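Local coordinates for protein archaeal actin homolog (Thermoplasma acidophilum, PDB 2FSJ) that polymerizes into bundles of helical filaments in a reaction that requires nucleoside triphosphate and runs optimally with ATP, at residues 63-71 / 148-156. Numbering follows the deposited sequence.
Sequences IPVLSTDGG and VLTVTGPEG
The first torsions of Leu66 and Val151 bring their branches together: CG of Leu66 stands anti to its carbonyl carbon (chi1 -57°) and CG1 of Val151 anti to its backbone N (chi1 -174°), bringing Leu66 CD1 to 4.1 Å from Val151 CG1. The two side chains cross at a slant, and Trp109 of helix 101-111 touches both. The other leucine branch, CD2, lies 3.7 Å from CA of Gly153. Toward the start of segment 63-71, Pro64 CB rests against Pro154 CG (4.0 Å).

Between the two backbones a single antiparallel bridge forms, a hydrogen-bonded pair of Ser67 and Thr152. Ser67 N donates to Thr152 O (2.9 Å) in the carbonyl plane, and Thr152 N returns a straighter bond to Ser67 O (2.8 Å, 162° at the hydrogen). Past the bridge the loop turns back: Ser67 OG accepts from Asp69 N, making an ST turn, and from Gly71 N, and donates to Thr73 O, three bonds on one hydroxyl. One water continues the pairing from Thr68 O to Thr150 N; another sits beside the bridge, linking Gly70 N, Thr150 O and Thr152 OG1.

Strand 147-152 is an outer strand, within this chain, of the large mixed sheet in the actin-like N-terminal region, with strand 158-170 as its neighbour. The bridge satisfies the N-H and C=O of buried Ser67, so the direct polar link to this edge is backbone to backbone, while the serine hydroxyl serves the loop's own turn.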
ATOM      1  N   ILE A  63     -12.815 -12.809  15.720  1.00 27.80           N
ATOM      2  CA  ILE A  63     -13.072 -12.502  14.301  1.00 25.05           C
ATOM      3  C   ILE A  63     -14.273 -11.573  14.259  1.00 23.56           C
ATOM      4  O   ILE A  63     -15.400 -12.021  14.462  1.00 24.14           O
ATOM      5  CB  ILE A  63     -13.356 -13.768  13.506  1.00 24.32           C
ATOM      6  CG1 ILE A  63     -12.126 -14.703  13.567  1.00 24.62           C
ATOM      7  CG2 ILE A  63     -13.709 -13.411  12.054  1.00 22.28           C
ATOM      8  CD1 ILE A  63     -12.270 -15.983  12.720  1.00 25.99           C
ATOM      9  N   PRO A  64     -14.044 -10.289  14.031  1.00 22.17           N
ATOM     10  CA  PRO A  64     -15.166  -9.344  13.953  1.00 21.64           C
ATOM     11  C   PRO A  64     -15.926  -9.522  12.646  1.00 18.96           C
ATOM     12  O   PRO A  64     -15.333  -9.821  11.611  1.00 17.87           O
ATOM     13  CB  PRO A  64     -14.496  -7.985  13.981  1.00 21.83           C
ATOM     14  CG  PRO A  64     -13.131  -8.212  13.500  1.00 23.35           C
ATOM     15  CD  PRO A  64     -12.753  -9.624  13.814  1.00 23.18           C
ATOM     16  N   VAL A  65     -17.228  -9.348  12.724  1.00 16.68           N
ATOM     17  CA  VAL A  65     -18.076  -9.289  11.546  1.00 15.65           C
ATOM     18  C   VAL A  65     -18.651  -7.876  11.490  1.00 14.87           C
ATOM     19  O   VAL A  65     -19.174  -7.405  12.485  1.00 15.77           O
ATOM     20  CB  VAL A  65     -19.225 -10.312  11.616  1.00 16.18           C
ATOM     21  CG1 VAL A  65     -20.094 -10.212  10.380  1.00 16.50           C
ATOM     22  CG2 VAL A  65     -18.653 -11.758  11.760  1.00 17.14           C
ATOM     23  N   LEU A  66     -18.520  -7.210  10.348  1.00 12.86           N
ATOM     24  CA  LEU A  66     -18.991  -5.855  10.187  1.00 12.22           C
ATOM     25  C   LEU A  66     -20.048  -5.729   9.086  1.00 12.42           C
ATOM     26  O   LEU A  66     -20.170  -6.594   8.234  1.00 12.37           O
ATOM     27  CB  LEU A  66     -17.844  -4.861   9.870  1.00 12.86           C
ATOM     28  CG  LEU A  66     -16.672  -4.750  10.842  1.00 15.14           C
ATOM     29  CD1 LEU A  66     -15.680  -3.653  10.367  1.00 16.39           C
ATOM     30  CD2 LEU A  66     -17.066  -4.534  12.323  1.00 16.35           C
ATOM     31  N   SER A  67     -20.797  -4.614   9.157  1.00 12.93           N
ATOM     32  CA  SER A  67     -21.755  -4.202   8.132  1.00 13.52           C
ATOM     33  C   SER A  67     -21.783  -2.699   8.039  1.00 13.20           C
ATOM     34  O   SER A  67     -21.577  -2.003   9.051  1.00 14.18           O
ATOM     35  CB  SER A  67     -23.169  -4.674   8.497  1.00 14.34           C
ATOM     36  OG  SER A  67     -24.094  -4.329   7.493  1.00 13.80           O
ATOM     37  N   THR A  68     -21.980  -2.172   6.830  1.00 13.61           N
ATOM     38  CA  THR A  68     -22.216  -0.735   6.678  1.00 14.21           C
ATOM     39  C   THR A  68     -23.673  -0.431   6.373  1.00 14.97           C
ATOM     40  O   THR A  68     -24.005   0.704   6.201  1.00 14.51           O
ATOM     41  CB  THR A  68     -21.366  -0.131   5.539  1.00 15.71           C
ATOM     42  OG1 THR A  68     -21.694  -0.752   4.268  1.00 15.00           O
ATOM     43  CG2 THR A  68     -19.892  -0.425   5.778  1.00 14.54           C
ATOM     44  N   ASP A  69     -24.526  -1.457   6.305  1.00 15.78           N
ATOM     45  CA  ASP A  69     -25.945  -1.258   5.950  1.00 17.61           C
ATOM     46  C   ASP A  69     -26.888  -1.943   6.937  1.00 18.66           C
ATOM     47  O   ASP A  69     -27.915  -2.487   6.553  1.00 19.46           O
ATOM     48  CB  ASP A  69     -26.241  -1.713   4.529  1.00 17.64           C
ATOM     49  CG  ASP A  69     -25.835  -3.152   4.257  1.00 19.44           C
ATOM     50  OD1 ASP A  69     -25.600  -3.928   5.200  1.00 19.67           O
ATOM     51  OD2 ASP A  69     -25.751  -3.578   3.090  1.00 21.69           O
ATOM     52  N   GLY A  70     -26.494  -1.934   8.192  1.00 19.26           N
ATOM     53  CA  GLY A  70     -27.299  -2.469   9.274  1.00 21.20           C
ATOM     54  C   GLY A  70     -27.604  -3.969   9.181  1.00 21.80           C
ATOM     55  O   GLY A  70     -28.667  -4.407   9.610  1.00 22.04           O
ATOM     56  N   GLY A  71     -26.676  -4.766   8.650  1.00 21.05           N
ATOM     57  CA  GLY A  71     -26.863  -6.202   8.600  1.00 21.69           C
ATOM     58  C   GLY A  71     -27.432  -6.768   7.320  1.00 22.52           C
ATOM     59  O   GLY A  71     -27.460  -7.996   7.153  1.00 24.71           O
ATOM     60  N   VAL A 148     -22.163  10.271   5.950  1.00 16.48           N
ATOM     61  CA  VAL A 148     -22.187   9.593   7.238  1.00 16.59           C
ATOM     62  C   VAL A 148     -22.029   8.093   7.032  1.00 15.97           C
ATOM     63  O   VAL A 148     -22.817   7.455   6.353  1.00 16.10           O
ATOM     64  CB  VAL A 148     -23.492   9.898   7.976  1.00 16.23           C
ATOM     65  CG1 VAL A 148     -23.684   9.042   9.208  1.00 18.67           C
ATOM     66  CG2 VAL A 148     -23.517  11.397   8.362  1.00 19.67           C
ATOM     67  N   LEU A 149     -20.968   7.543   7.586  1.00 15.59           N
ATOM     68  CA  LEU A 149     -20.746   6.110   7.540  1.00 15.98           C
ATOM     69  C   LEU A 149     -21.112   5.482   8.847  1.00 14.50           C
ATOM     70  O   LEU A 149     -20.639   5.899   9.900  1.00 14.57           O
ATOM     71  CB  LEU A 149     -19.271   5.839   7.303  1.00 17.08           C
ATOM     72  CG  LEU A 149     -18.557   6.543   6.140  1.00 22.37           C
ATOM     73  CD1 LEU A 149     -17.185   5.801   5.989  1.00 25.09           C
ATOM     74  CD2 LEU A 149     -19.346   6.543   4.847  1.00 24.42           C
ATOM     75  N   THR A 150     -21.977   4.491   8.795  1.00 14.16           N
ATOM     76  CA  THR A 150     -22.466   3.820   9.985  1.00 14.98           C
ATOM     77  C   THR A 150     -22.023   2.375   9.898  1.00 15.13           C
ATOM     78  O   THR A 150     -22.475   1.654   9.001  1.00 15.78           O
ATOM     79  CB  THR A 150     -23.974   3.857   9.980  1.00 15.15           C
ATOM     80  OG1 THR A 150     -24.387   5.237   9.897  1.00 17.95           O
ATOM     81  CG2 THR A 150     -24.512   3.347  11.269  1.00 18.39           C
ATOM     82  N   VAL A 151     -21.168   1.964  10.825  1.00 13.66           N
ATOM     83  CA  VAL A 151     -20.627   0.604  10.827  1.00 13.36           C
ATOM     84  C   VAL A 151     -21.199  -0.166  12.029  1.00 13.22           C
ATOM     85  O   VAL A 151     -21.118   0.309  13.167  1.00 13.74           O
ATOM     86  CB  VAL A 151     -19.098   0.638  10.945  1.00 12.48           C
ATOM     87  CG1 VAL A 151     -18.494  -0.760  10.792  1.00 14.76           C
ATOM     88  CG2 VAL A 151     -18.501   1.629   9.970  1.00 14.30           C
ATOM     89  N   THR A 152     -21.771  -1.342  11.758  1.00 14.86           N
ATOM     90  CA  THR A 152     -22.217  -2.280  12.784  1.00 15.14           C
ATOM     91  C   THR A 152     -21.246  -3.431  12.960  1.00 15.37           C
ATOM     92  O   THR A 152     -20.729  -3.993  11.978  1.00 16.13           O
ATOM     93  CB  THR A 152     -23.614  -2.821  12.445  1.00 16.05           C
ATOM     94  OG1 THR A 152     -24.507  -1.721  12.225  1.00 16.98           O
ATOM     95  CG2 THR A 152     -24.217  -3.618  13.628  1.00 15.76           C
ATOM     96  N   GLY A 153     -21.001  -3.811  14.213  1.00 15.96           N
ATOM     97  CA  GLY A 153     -20.000  -4.809  14.529  1.00 17.03           C
ATOM     98  C   GLY A 153     -20.430  -5.794  15.617  1.00 19.46           C
ATOM     99  O   GLY A 153     -21.627  -5.962  15.866  1.00 18.05           O
ATOM    100  N   PRO A 154     -19.443  -6.428  16.249  1.00 19.58           N
ATOM    101  CA  PRO A 154     -19.706  -7.415  17.306  1.00 21.82           C
ATOM    102  C   PRO A 154     -20.701  -6.915  18.349  1.00 21.81           C
ATOM    103  O   PRO A 154     -20.648  -5.763  18.768  1.00 21.36           O
ATOM    104  CB  PRO A 154     -18.312  -7.658  17.900  1.00 20.86           C
ATOM    105  CG  PRO A 154     -17.377  -7.465  16.690  1.00 22.20           C
ATOM    106  CD  PRO A 154     -18.004  -6.294  15.967  1.00 20.58           C
ATOM    107  N   GLU A 155     -21.617  -7.801  18.739  1.00 23.99           N
ATOM    108  CA  GLU A 155     -22.640  -7.524  19.749  1.00 23.77           C
ATOM    109  C   GLU A 155     -23.618  -6.470  19.243  1.00 24.72           C
ATOM    110  O   GLU A 155     -24.281  -5.786  20.014  1.00 24.10           O
ATOM    111  CB  GLU A 155     -21.989  -7.053  21.049  1.00 24.81           C
ATOM    112  N   GLY A 156     -23.664  -6.293  17.922  1.00 24.74           N
ATOM    113  CA  GLY A 156     -24.468  -5.227  17.350  1.00 23.66           C
ATOM    114  C   GLY A 156     -24.095  -3.790  17.676  1.00 22.71           C
ATOM    115  O   GLY A 156     -24.902  -2.912  17.432  1.00 22.27           O
TER
HETATM  116  O   HOH W   1     -22.677   3.312   6.236  1.00 20.22           O
HETATM  117  O   HOH W   2     -24.385  -0.546   9.698  1.00 17.47           O